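PDB 6GRB: nuclease-like protein from Chaetomium thermophilum, which probably cuts four-way Holliday junctions and 5' flaps in DNA, as the metal-dependent, structure-selective nuclease GEN1 of the XPG/FEN1 family. Local coordinates for residues K4-E9 against S182-E187; L191-L194 against Y200-D203; C19-D24 against V169-A174; H73-F78 against A126-Q131. All coordinates share one frame; numbering follows the deposited sequence.

Interaction 1 (K4-E9 against S182-E187); sequences KGIYKE and SGLDRE. With nucleotides of chain B.
Ser182 OG accepts a nearly straight hydrogen bond from the backbone N of Leu184, 3.0 Å away, and this ST turn presents both residues to helix 6-10. OG lies between the backbone N and the carbonyl carbon of its own residue (chi1 74°), curled back over the loop, so that CB is the atom facing the helix and rests 3.4 Å from the carbonyl O of Glu9. Gly183 makes the turn with positive phi, a conformation that suits glycine. An alanine in place of Ser182 would keep CB against the helix but would probably leave Leu184 N without this acceptor and let the turn shift the leucine. Leu184 contributes the apolar part of the contact: its CD1 meets Ile6 CD1 at 4.0 Å, the two side chains passing at a slant, and the same methyl comes within 4.3 Å of Glu9 CB. Cys214 and Ala217 of helix 210-226 pack on Leu184 too, a mostly apolar setting that suits a leucine. In this way the short N-terminal helix of the XPG-type nuclease core is seated against the loop between helices 174-178 and 191-196. Ile6 has a second task, for CG2 sits 3.6 Å above the centre of the Tyr7 ring. Arg154 makes a cation-pi contact with that ring, and the ring's edge is turned in plane toward OP1 of DA3 of chain B, though the exact spacing there is doubtful. The Ile6 side chain lies about 7 Å from those of Asp141 and Asp143, which hold magnesium.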
loop_
_atom_site.group_PDB
_atom_site.type_symbol
_atom_site.label_atom_id
_atom_site.label_comp_id
_atom_site.label_asym_id
_atom_site.label_seq_id
_atom_site.Cartn_x
_atom_site.Cartn_y
_atom_site.Cartn_z
ATOM N N LYS A 4 6.690 10.461 16.653
ATOM C CA LYS A 4 7.895 9.848 17.196
ATOM C C LYS A 4 7.545 8.937 18.364
ATOM O O LYS A 4 6.845 9.344 19.297
ATOM C CB LYS A 4 8.882 10.926 17.639
ATOM N N GLY A 5 8.023 7.695 18.294
ATOM C CA GLY A 5 7.782 6.707 19.328
ATOM C C GLY A 5 6.381 6.148 19.370
ATOM O O GLY A 5 5.982 5.617 20.408
ATOM N N ILE A 6 5.611 6.262 18.277
ATOM C CA ILE A 6 4.226 5.792 18.294
ATOM C C ILE A 6 4.166 4.273 18.455
ATOM O O ILE A 6 3.294 3.744 19.161
ATOM C CB ILE A 6 3.474 6.250 17.028
ATOM C CG1 ILE A 6 2.018 5.789 17.084
ATOM C CG2 ILE A 6 4.117 5.704 15.746
ATOM C CD1 ILE A 6 1.280 6.276 18.306
ATOM N N TYR A 7 5.096 3.546 17.810
ATOM C CA TYR A 7 5.004 2.090 17.775
ATOM C C TYR A 7 5.295 1.484 19.137
ATOM O O TYR A 7 4.780 0.405 19.456
ATOM C CB TYR A 7 5.947 1.526 16.706
ATOM C CG TYR A 7 5.688 2.119 15.341
ATOM C CD1 TYR A 7 4.392 2.155 14.807
ATOM C CD2 TYR A 7 6.717 2.671 14.602
ATOM C CE1 TYR A 7 4.136 2.716 13.573
ATOM C CE2 TYR A 7 6.476 3.240 13.371
ATOM C CZ TYR A 7 5.185 3.265 12.857
ATOM O OH TYR A 7 4.957 3.831 11.623
ATOM N N LYS A 8 6.107 2.161 19.956
ATOM C CA LYS A 8 6.236 1.751 21.345
ATOM C C LYS A 8 4.880 1.750 22.035
ATOM O O LYS A 8 4.668 0.989 22.980
ATOM C CB LYS A 8 7.222 2.661 22.082
ATOM C CG LYS A 8 8.678 2.167 22.112
ATOM C CD LYS A 8 9.479 2.572 20.847
ATOM C CE LYS A 8 10.963 2.096 20.926
ATOM N NZ LYS A 8 11.783 2.373 19.676
ATOM N N GLU A 9 3.936 2.557 21.556
ATOM C CA GLU A 9 2.606 2.620 22.163
ATOM C C GLU A 9 1.622 1.652 21.509
ATOM O O GLU A 9 0.977 0.857 22.199
ATOM C CB GLU A 9 2.069 4.057 22.103
ATOM C CG GLU A 9 2.988 5.070 22.777
ATOM C CD GLU A 9 3.381 4.651 24.187
ATOM O OE1 GLU A 9 2.501 4.175 24.945
ATOM O OE2 GLU A 9 4.577 4.790 24.534
ATOM N N SER A 182 -2.709 0.516 24.284
ATOM C CA SER A 182 -2.618 1.971 24.260
ATOM C C SER A 182 -3.987 2.621 24.415
ATOM O O SER A 182 -4.101 3.701 25.009
ATOM C CB SER A 182 -1.965 2.437 22.963
ATOM O OG SER A 182 -2.864 2.307 21.871
ATOM N N GLY A 183 -5.035 1.978 23.897
ATOM C CA GLY A 183 -6.322 2.623 23.774
ATOM C C GLY A 183 -6.398 3.733 22.746
ATOM O O GLY A 183 -7.439 4.391 22.649
ATOM N N LEU A 184 -5.347 3.960 21.960
ATOM C CA LEU A 184 -5.304 5.116 21.073
ATOM C C LEU A 184 -6.229 4.908 19.884
ATOM O O LEU A 184 -6.041 3.981 19.095
ATOM C CB LEU A 184 -3.878 5.383 20.601
ATOM C CG LEU A 184 -3.031 6.198 21.578
ATOM C CD1 LEU A 184 -1.553 6.140 21.186
ATOM C CD2 LEU A 184 -3.536 7.642 21.665
ATOM N N ASP A 185 -7.228 5.765 19.759
ATOM C CA ASP A 185 -8.069 5.840 18.577
ATOM C C ASP A 185 -7.768 7.142 17.863
ATOM O O ASP A 185 -6.921 7.928 18.290
ATOM C CB ASP A 185 -9.553 5.728 18.933
ATOM C CG ASP A 185 -10.020 6.801 19.939
ATOM O OD1 ASP A 185 -10.175 7.992 19.549
ATOM O OD2 ASP A 185 -10.255 6.442 21.117
ATOM N N ARG A 186 -8.489 7.365 16.773
ATOM C CA ARG A 186 -8.228 8.514 15.916
ATOM C C ARG A 186 -8.150 9.819 16.711
ATOM O O ARG A 186 -7.236 10.630 16.505
ATOM C CB ARG A 186 -9.303 8.599 14.828
ATOM C CG ARG A 186 -9.039 9.707 13.857
ATOM C CD ARG A 186 -10.012 9.718 12.697
ATOM N NE ARG A 186 -9.743 10.855 11.822
ATOM C CZ ARG A 186 -10.495 11.196 10.778
ATOM N NH1 ARG A 186 -11.571 10.475 10.477
ATOM N NH2 ARG A 186 -10.164 12.255 10.035
ATOM N N GLU A 187 -9.093 10.038 17.635
ATOM C CA GLU A 187 -9.057 11.271 18.420
ATOM C C GLU A 187 -8.004 11.239 19.517
ATOM O O GLU A 187 -7.572 12.305 19.961
ATOM C CB GLU A 187 -10.418 11.579 19.052
ATOM C CG GLU A 187 -11.598 11.297 18.172
ATOM C CD GLU A 187 -12.135 9.906 18.426
ATOM O OE1 GLU A 187 -12.556 9.650 19.581
ATOM O OE2 GLU A 187 -12.100 9.062 17.495
ATOM P P DA B 3 7.457 6.013 10.833
ATOM O OP1 DA B 3 6.611 4.855 10.465
ATOM O OP2 DA B 3 6.892 7.049 11.747
ATOM O "O5'" DA B 3 8.842 5.465 11.453
ATOM C "C5'" DA B 3 9.563 4.454 10.768
ATOM C "C4'" DA B 3 10.733 3.956 11.592
ATOM O "O4'" DA B 3 11.933 4.702 11.244
ATOM C "C3'" DA B 3 10.564 4.047 13.114
ATOM O "O3'" DA B 3 10.849 2.764 13.695
ATOM C "C2'" DA B 3 11.578 5.124 13.544
ATOM C "C1'" DA B 3 12.613 5.107 12.420
ATOM N N9 DA B 3 13.224 6.414 12.166
ATOM C C8 DA B 3 12.596 7.630 12.170
ATOM N N7 DA B 3 13.389 8.637 11.900
ATOM C C5 DA B 3 14.629 8.042 11.696
ATOM C C6 DA B 3 15.902 8.567 11.373
ATOM N N6 DA B 3 16.138 9.872 11.190
ATOM N N1 DA B 3 16.920 7.695 11.242
ATOM C C2 DA B 3 16.685 6.393 11.431
ATOM N N3 DA B 3 15.543 5.782 11.736
ATOM C C4 DA B 3 14.543 6.670 11.853
#

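Interaction 2 (L191-L194 against Y200-D203)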
loop_
_atom_site.group_PDB
_atom_site.type_symbol
_atom_site.label_atom_id
_atom_site.label_comp_id
_atom_site.label_asym_id
_atom_site.label_seq_id
_atom_site.Cartn_x
_atom_site.Cartn_y
_atom_site.Cartn_z
ATOM N N LEU A 191 -5.048 13.968 19.579
ATOM C CA LEU A 191 -4.640 14.756 20.739
ATOM C C LEU A 191 -3.154 14.565 21.031
ATOM O O LEU A 191 -2.479 15.497 21.480
ATOM C CB LEU A 191 -5.484 14.379 21.966
ATOM C CG LEU A 191 -5.111 15.064 23.294
ATOM C CD1 LEU A 191 -5.604 16.505 23.321
ATOM C CD2 LEU A 191 -5.632 14.278 24.487
ATOM N N VAL A 192 -2.636 13.359 20.785
ATOM C CA VAL A 192 -1.206 13.123 20.932
ATOM C C VAL A 192 -0.418 14.060 20.026
ATOM O O VAL A 192 0.584 14.644 20.443
ATOM C CB VAL A 192 -0.872 11.643 20.657
ATOM C CG1 VAL A 192 0.633 11.450 20.594
ATOM C CG2 VAL A 192 -1.502 10.728 21.709
ATOM N N ALA A 193 -0.868 14.243 18.778
ATOM C CA ALA A 193 -0.144 15.124 17.861
ATOM C C ALA A 193 -0.394 16.600 18.134
ATOM O O ALA A 193 0.437 17.431 17.752
ATOM C CB ALA A 193 -0.505 14.824 16.412
ATOM N N LEU A 194 -1.526 16.950 18.760
ATOM C CA LEU A 194 -1.771 18.343 19.138
ATOM C C LEU A 194 -0.917 18.752 20.343
ATOM O O LEU A 194 -0.429 19.890 20.413
ATOM C CB LEU A 194 -3.265 18.549 19.431
ATOM C CG LEU A 194 -4.178 18.845 18.238
ATOM C CD1 LEU A 194 -4.272 17.670 17.288
ATOM C CD2 LEU A 194 -5.557 19.262 18.713
ATOM N N TYR A 200 6.051 20.264 14.022
ATOM C CA TYR A 200 5.468 20.193 12.681
ATOM C C TYR A 200 4.010 20.640 12.682
ATOM O O TYR A 200 3.313 20.508 11.665
ATOM C CB TYR A 200 5.566 18.773 12.096
ATOM C CG TYR A 200 4.965 17.676 12.957
ATOM C CD1 TYR A 200 5.560 17.317 14.168
ATOM C CD2 TYR A 200 3.824 16.982 12.550
ATOM C CE1 TYR A 200 5.032 16.325 14.967
ATOM C CE2 TYR A 200 3.283 15.969 13.347
ATOM C CZ TYR A 200 3.895 15.653 14.562
ATOM O OH TYR A 200 3.395 14.665 15.386
ATOM N N LEU A 201 3.598 21.161 13.833
ATOM C CA LEU A 201 2.261 21.672 14.087
ATOM C C LEU A 201 2.412 22.829 15.070
ATOM O O LEU A 201 3.024 22.662 16.102
ATOM C CB LEU A 201 1.368 20.601 14.711
ATOM C CG LEU A 201 1.511 19.082 14.601
ATOM C CD1 LEU A 201 0.255 18.476 14.021
ATOM C CD2 LEU A 201 2.744 18.577 13.872
ATOM N N PRO A 202 1.827 23.996 14.778
ATOM C CA PRO A 202 2.081 25.090 15.731
ATOM C C PRO A 202 1.296 24.934 17.030
ATOM O O PRO A 202 0.344 24.148 17.154
ATOM C CB PRO A 202 1.637 26.339 14.956
ATOM C CG PRO A 202 0.655 25.811 13.900
ATOM C CD PRO A 202 1.189 24.464 13.526
ATOM N N ASP A 203 1.733 25.718 18.023
ATOM C CA ASP A 203 1.024 25.876 19.298
ATOM C C ASP A 203 0.912 24.551 20.047
ATOM O O ASP A 203 -0.087 24.278 20.723
ATOM C CB ASP A 203 -0.355 26.500 19.080
ATOM C CG ASP A 203 -0.269 27.964 18.690
ATOM O OD1 ASP A 203 0.818 28.570 18.863
ATOM O OD2 ASP A 203 -1.283 28.512 18.201
#
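Ala193 meets the incoming loop with both its methyl and its carbonyl. CB stands 4.0 Å from the OH of Tyr200, and on the loop's next residue CD1 of Leu201 is 4.4 Å from the same methyl, a loose apolar touch. The carbonyl O of Ala193 is the nearer neighbour of the leucine, 3.7 Å from Leu201 CG. Alanine suits this place because its short side chain lets the loop come up to the helix backbone. Leu201 lies over one face of the Tyr200 ring, CG 3.7 Å above the plane and displaced toward the rim, while Val273 and Tyr277 of helix 273-278 also pack on Leu201. Its first torsion, chi1 -25°, is far from a staggered value, which suggests some strain in fitting among these neighbours. One residue on, Leu194 turns its side chain away and meets the loop through its backbone: its carbonyl O points toward the O of Asp203, 4.4 Å away; both are acceptors and no bond joins them. Helices 191-196 and 210-226, with the loop joining them, are consistent with the helix-two-turn-helix module of this nuclease family. Tyr200 follows Asp199, a magnesium ligand in another crystal structure of the protein, and the tyrosine side chain is about 7 Å from a bound magnesium ion. With no hydrogen bond across the contact, the loop's hold on this helix rests on shape and dispersion, with little to dictate an exact angle.

Interaction 3 (C19-D24 against V169-A174); sequences CKLAID and VTLHDA
Helix 18-29 packs against strand 168-173, the closest CA atoms, those of Leu21 and Val169, being 9.6 Å apart, a usual helix-on-sheet spacing. Leu21 bridges the gap alone, and its forked end suits the task: CD1 reaches CG2 of Val169 at 3.9 Å, while CD2 reaches CD1 of Leu171, also at 3.9 Å. With its CG anti to the carbonyl carbon (chi1 -72°), the fork projects from the helix toward the strand. Val169 and Leu171, two residues apart, point to the same side of the strand and offer one methyl each; beta-branched Val169 suits the strand, and the longer Leu171 reaches out to the helix. Beside Leu21 on the helix, Lys20 NZ forms a salt bridge with OD2 of Asp24 one turn later, at 2.8 Å, using the syn lone pair of the carboxylate. At the strand's end Asp173 is the N-cap of helix 174-178, its OD2 accepting from the backbone N of Lys175 and Lys176. Strand 168-173 runs antiparallel to both its sheet neighbours, 14-17 and 151-157, so the contact fastens a helix over the antiparallel margin of the mixed sheet at the heart of the XPG-type, PIN-like nuclease core, within this N-terminal piece of a longer protein.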
loop_
_atom_site.group_PDB
_atom_site.type_symbol
_atom_site.label_atom_id
_atom_site.label_comp_id
_atom_site.label_asym_id
_atom_site.label_seq_id
_atom_site.Cartn_x
_atom_site.Cartn_y
_atom_site.Cartn_z
ATOM N N CYS A 19 1.184 -11.273 -0.649
ATOM C CA CYS A 19 0.451 -12.318 -1.345
ATOM C C CYS A 19 -0.650 -12.919 -0.467
ATOM O O CYS A 19 -1.726 -13.258 -0.968
ATOM C CB CYS A 19 1.423 -13.392 -1.831
ATOM S SG CYS A 19 0.623 -14.897 -2.413
ATOM N N LYS A 20 -0.412 -13.070 0.841
ATOM C CA LYS A 20 -1.471 -13.642 1.675
ATOM C C LYS A 20 -2.646 -12.682 1.818
ATOM O O LYS A 20 -3.802 -13.111 1.815
ATOM C CB LYS A 20 -0.954 -14.031 3.052
ATOM C CG LYS A 20 -2.030 -14.743 3.860
ATOM C CD LYS A 20 -1.574 -15.180 5.222
ATOM C CE LYS A 20 -2.768 -15.346 6.143
ATOM N NZ LYS A 20 -3.697 -16.334 5.535
ATOM N N LEU A 21 -2.380 -11.380 1.929
ATOM C CA LEU A 21 -3.471 -10.416 2.006
ATOM C C LEU A 21 -4.268 -10.395 0.718
ATOM O O LEU A 21 -5.501 -10.356 0.743
ATOM C CB LEU A 21 -2.933 -9.021 2.296
ATOM C CG LEU A 21 -2.395 -8.739 3.683
ATOM C CD1 LEU A 21 -1.638 -7.418 3.636
ATOM C CD2 LEU A 21 -3.533 -8.689 4.693
ATOM N N ALA A 22 -3.576 -10.376 -0.421
ATOM C CA ALA A 22 -4.271 -10.352 -1.705
ATOM C C ALA A 22 -5.146 -11.592 -1.890
ATOM O O ALA A 22 -6.306 -11.490 -2.306
ATOM C CB ALA A 22 -3.253 -10.237 -2.844
ATOM N N ILE A 23 -4.602 -12.779 -1.592
ATOM C CA ILE A 23 -5.334 -14.001 -1.882
ATOM C C ILE A 23 -6.428 -14.267 -0.839
ATOM O O ILE A 23 -7.484 -14.816 -1.176
ATOM C CB ILE A 23 -4.348 -15.171 -2.006
ATOM C CG1 ILE A 23 -3.433 -14.962 -3.217
ATOM C CG2 ILE A 23 -5.072 -16.497 -2.135
ATOM C CD1 ILE A 23 -4.135 -15.080 -4.580
ATOM N N ASP A 24 -6.200 -13.901 0.429
ATOM C CA ASP A 24 -7.257 -13.988 1.434
ATOM C C ASP A 24 -8.444 -13.136 1.015
ATOM O O ASP A 24 -9.603 -13.585 1.035
ATOM C CB ASP A 24 -6.740 -13.519 2.796
ATOM C CG ASP A 24 -5.961 -14.598 3.558
ATOM O OD1 ASP A 24 -5.913 -15.787 3.128
ATOM O OD2 ASP A 24 -5.412 -14.255 4.637
ATOM N N VAL A 169 4.640 -6.730 4.126
ATOM C CA VAL A 169 4.269 -5.413 4.629
ATOM C C VAL A 169 3.985 -5.551 6.116
ATOM O O VAL A 169 3.772 -6.647 6.638
ATOM C CB VAL A 169 3.031 -4.806 3.925
ATOM C CG1 VAL A 169 3.278 -4.616 2.422
ATOM C CG2 VAL A 169 1.805 -5.687 4.181
ATOM N N THR A 170 3.937 -4.402 6.782
ATOM C CA THR A 170 3.596 -4.308 8.198
ATOM C C THR A 170 2.176 -3.751 8.327
ATOM O O THR A 170 1.910 -2.611 7.917
ATOM C CB THR A 170 4.620 -3.432 8.932
ATOM O OG1 THR A 170 5.916 -4.046 8.854
ATOM C CG2 THR A 170 4.241 -3.274 10.381
ATOM N N LEU A 171 1.262 -4.572 8.864
ATOM C CA LEU A 171 -0.162 -4.243 8.916
ATOM C C LEU A 171 -0.495 -3.641 10.266
ATOM O O LEU A 171 -0.131 -4.196 11.305
ATOM C CB LEU A 171 -1.058 -5.469 8.691
ATOM C CG LEU A 171 -2.602 -5.267 8.705
ATOM C CD1 LEU A 171 -3.262 -6.346 7.860
ATOM C CD2 LEU A 171 -3.264 -5.256 10.079
ATOM N N HIS A 172 -1.206 -2.530 10.245
ATOM C CA HIS A 172 -1.760 -1.931 11.445
ATOM C C HIS A 172 -3.270 -1.819 11.291
ATOM O O HIS A 172 -3.776 -1.486 10.212
ATOM C CB HIS A 172 -1.147 -0.563 11.717
ATOM C CG HIS A 172 0.215 -0.627 12.330
ATOM N ND1 HIS A 172 0.412 -0.753 13.687
ATOM C CD2 HIS A 172 1.447 -0.577 11.772
ATOM C CE1 HIS A 172 1.708 -0.773 13.940
ATOM N NE2 HIS A 172 2.358 -0.674 12.795
ATOM N N ASP A 173 -3.979 -2.106 12.375
ATOM C CA ASP A 173 -5.431 -2.163 12.388
ATOM C C ASP A 173 -5.921 -1.159 13.419
ATOM O O ASP A 173 -5.672 -1.326 14.617
ATOM C CB ASP A 173 -5.895 -3.589 12.715
ATOM C CG ASP A 173 -7.375 -3.824 12.425
ATOM O OD1 ASP A 173 -7.675 -4.743 11.644
ATOM O OD2 ASP A 173 -8.235 -3.116 12.986
ATOM N N ALA A 174 -6.613 -0.118 12.947
ATOM C CA ALA A 174 -7.194 0.875 13.848
ATOM C C ALA A 174 -8.160 0.251 14.851
ATOM O O ALA A 174 -8.268 0.725 15.987
ATOM C CB ALA A 174 -7.897 1.955 13.036
#

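Interaction 4 (H73-F78 against A126-Q131)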
loop_
_atom_site.group_PDB
_atom_site.type_symbol
_atom_site.label_atom_id
_atom_site.label_comp_id
_atom_site.label_asym_id
_atom_site.label_seq_id
_atom_site.Cartn_x
_atom_site.Cartn_y
_atom_site.Cartn_z
ATOM N N HIS A 73 -5.196 -4.577 -7.492
ATOM C CA HIS A 73 -5.662 -3.405 -8.231
ATOM C C HIS A 73 -5.195 -2.148 -7.500
ATOM O O HIS A 73 -5.809 -1.763 -6.491
ATOM C CB HIS A 73 -7.188 -3.369 -8.363
ATOM C CG HIS A 73 -7.762 -4.371 -9.319
ATOM N ND1 HIS A 73 -9.081 -4.781 -9.264
ATOM C CD2 HIS A 73 -7.200 -5.051 -10.345
ATOM C CE1 HIS A 73 -9.304 -5.664 -10.224
ATOM N NE2 HIS A 73 -8.179 -5.842 -10.894
ATOM N N PRO A 74 -4.123 -1.492 -7.959
ATOM C CA PRO A 74 -3.557 -0.361 -7.217
ATOM C C PRO A 74 -4.028 0.982 -7.736
ATOM O O PRO A 74 -4.085 1.228 -8.943
ATOM C CB PRO A 74 -2.060 -0.513 -7.490
ATOM C CG PRO A 74 -2.029 -1.023 -8.900
ATOM C CD PRO A 74 -3.272 -1.886 -9.097
ATOM N N ILE A 75 -4.323 1.887 -6.808
ATOM C CA ILE A 75 -4.500 3.298 -7.155
ATOM C C ILE A 75 -3.382 4.086 -6.470
ATOM O O ILE A 75 -3.250 4.068 -5.237
ATOM C CB ILE A 75 -5.910 3.826 -6.823
ATOM C CG1 ILE A 75 -6.047 5.289 -7.233
ATOM C CG2 ILE A 75 -6.252 3.669 -5.368
ATOM C CD1 ILE A 75 -7.488 5.732 -7.485
ATOM N N PHE A 76 -2.544 4.730 -7.286
ATOM C CA PHE A 76 -1.371 5.457 -6.813
ATOM C C PHE A 76 -1.734 6.919 -6.584
ATOM O O PHE A 76 -2.161 7.592 -7.519
ATOM C CB PHE A 76 -0.240 5.352 -7.832
ATOM C CG PHE A 76 0.287 3.970 -7.999
ATOM C CD1 PHE A 76 1.366 3.544 -7.262
ATOM C CD2 PHE A 76 -0.286 3.102 -8.915
ATOM C CE1 PHE A 76 1.862 2.265 -7.421
ATOM C CE2 PHE A 76 0.200 1.845 -9.090
ATOM C CZ PHE A 76 1.268 1.417 -8.336
ATOM N N VAL A 77 -1.539 7.425 -5.369
ATOM C CA VAL A 77 -2.047 8.746 -5.003
ATOM C C VAL A 77 -0.888 9.743 -4.908
ATOM O O VAL A 77 0.098 9.499 -4.210
ATOM C CB VAL A 77 -2.859 8.688 -3.694
ATOM C CG1 VAL A 77 -3.515 10.074 -3.386
ATOM C CG2 VAL A 77 -3.900 7.555 -3.763
ATOM N N PHE A 78 -1.027 10.867 -5.599
ATOM C CA PHE A 78 -0.045 11.938 -5.687
ATOM C C PHE A 78 -0.521 13.124 -4.859
ATOM O O PHE A 78 -1.719 13.412 -4.808
ATOM C CB PHE A 78 0.176 12.371 -7.164
ATOM C CG PHE A 78 0.821 11.299 -8.030
ATOM C CD1 PHE A 78 0.076 10.197 -8.475
ATOM C CD2 PHE A 78 2.164 11.382 -8.369
ATOM C CE1 PHE A 78 0.664 9.195 -9.247
ATOM C CE2 PHE A 78 2.773 10.399 -9.133
ATOM C CZ PHE A 78 2.033 9.287 -9.579
ATOM N N ALA A 126 -6.537 7.583 2.907
ATOM C CA ALA A 126 -7.400 7.173 4.009
ATOM C C ALA A 126 -8.867 7.449 3.692
ATOM O O ALA A 126 -9.748 6.628 3.986
ATOM C CB ALA A 126 -6.978 7.889 5.293
ATOM N N TYR A 127 -9.148 8.613 3.107
ATOM C CA TYR A 127 -10.513 8.930 2.712
ATOM C C TYR A 127 -11.030 7.931 1.675
ATOM O O TYR A 127 -12.187 7.511 1.736
ATOM C CB TYR A 127 -10.566 10.371 2.196
ATOM C CG TYR A 127 -11.954 10.871 1.870
ATOM C CD1 TYR A 127 -12.959 10.880 2.828
ATOM C CD2 TYR A 127 -12.263 11.324 0.605
ATOM C CE1 TYR A 127 -14.218 11.328 2.538
ATOM C CE2 TYR A 127 -13.522 11.795 0.303
ATOM C CZ TYR A 127 -14.496 11.788 1.269
ATOM O OH TYR A 127 -15.757 12.248 0.942
ATOM N N LEU A 128 -10.191 7.532 0.714
ATOM C CA LEU A 128 -10.642 6.565 -0.293
ATOM C C LEU A 128 -10.981 5.218 0.337
ATOM O O LEU A 128 -11.829 4.487 -0.177
ATOM C CB LEU A 128 -9.578 6.366 -1.377
ATOM C CG LEU A 128 -9.167 7.524 -2.272
ATOM C CD1 LEU A 128 -8.143 7.083 -3.326
ATOM C CD2 LEU A 128 -10.360 8.234 -2.893
ATOM N N GLU A 129 -10.318 4.868 1.433
ATOM C CA GLU A 129 -10.608 3.610 2.101
ATOM C C GLU A 129 -11.906 3.687 2.898
ATOM O O GLU A 129 -12.705 2.746 2.871
ATOM C CB GLU A 129 -9.441 3.195 3.008
ATOM C CG GLU A 129 -9.876 2.227 4.066
ATOM C CD GLU A 129 -8.771 1.772 4.986
ATOM O OE1 GLU A 129 -7.705 2.400 5.028
ATOM O OE2 GLU A 129 -8.971 0.770 5.692
ATOM N N GLN A 130 -12.162 4.797 3.593
ATOM C CA GLN A 130 -13.395 4.848 4.360
ATOM C C GLN A 130 -14.625 5.071 3.473
ATOM O O GLN A 130 -15.734 4.719 3.884
ATOM C CB GLN A 130 -13.274 5.890 5.489
ATOM C CG GLN A 130 -13.425 7.354 5.149
ATOM C CD GLN A 130 -12.953 8.275 6.322
ATOM O OE1 GLN A 130 -12.920 7.856 7.508
ATOM N NE2 GLN A 130 -12.571 9.524 5.984
ATOM N N GLN A 131 -14.451 5.580 2.254
ATOM C CA GLN A 131 -15.503 5.615 1.241
ATOM C C GLN A 131 -15.634 4.306 0.455
ATOM O O GLN A 131 -16.530 4.182 -0.385
ATOM C CB GLN A 131 -15.248 6.770 0.273
ATOM C CG GLN A 131 -15.384 8.120 0.940
ATOM C CD GLN A 131 -16.804 8.347 1.443
ATOM O OE1 GLN A 131 -17.769 8.066 0.734
ATOM N NE2 GLN A 131 -16.938 8.813 2.672
#
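In the alpha/beta core of the XPG-type nuclease, whose sheet carries helices packed on it, Leu128 of helix 121-130 settles on strand 73-78 between Ile75 and Val77. A single methyl does the touching. CD1 of Leu128 lies 4.4 Å from CG2 of Ile75 and 4.3 Å from CG2 of Val77, both at an easy van der Waals spacing. The leucine chain is extended toward the strand, CD1 lying anti to CA (chi2 -177°), and this length lets it span backbones whose nearest CA atoms, those of Ile75 and Leu128, are 9.8 Å apart. Beta-branched Ile75 and Val77 fit the strand conformation and, two residues apart, send their side chains to the same side of it. Next to the leucine on the helix, Glu129 is buried, but its carboxylate is satisfied: OE1 bonds to OG of Ser149 and OE2 to the backbone N of Val151. The Val77 side chain is about 8 Å from that of Glu122, a metal ligand in another crystal structure of the protein, at the start of the same helix. Ile288 and Leu291 of helix 285-294 and His115 of strand 113-116 also touch Leu128, while Val77 packs on Ala121, Glu124 and Cys125 of helix 121-130.

In the fold
From the N terminus, residues 4-9 open the longest loop, which interaction 1 closes when the chain returns at 182-187. Interaction 3 is nested inside it, joining 19-24 to 169-174, and interaction 4, between 73-78 and 126-131, is nested inside that in turn; no two of the loops cross. Interactions 3 and 4 each bring a helix to the same mixed sheet, at strands 168-173 and 73-78. Interaction 2 follows in series as a short local closure between helix 191-196 and the loop that follows it. It adjoins interaction 1 where Leu184 CD2 packs on Val192 CG2 at 3.7 Å; in one conformer of His172, Tyr7 meets its ring, a less certain link to interaction 3.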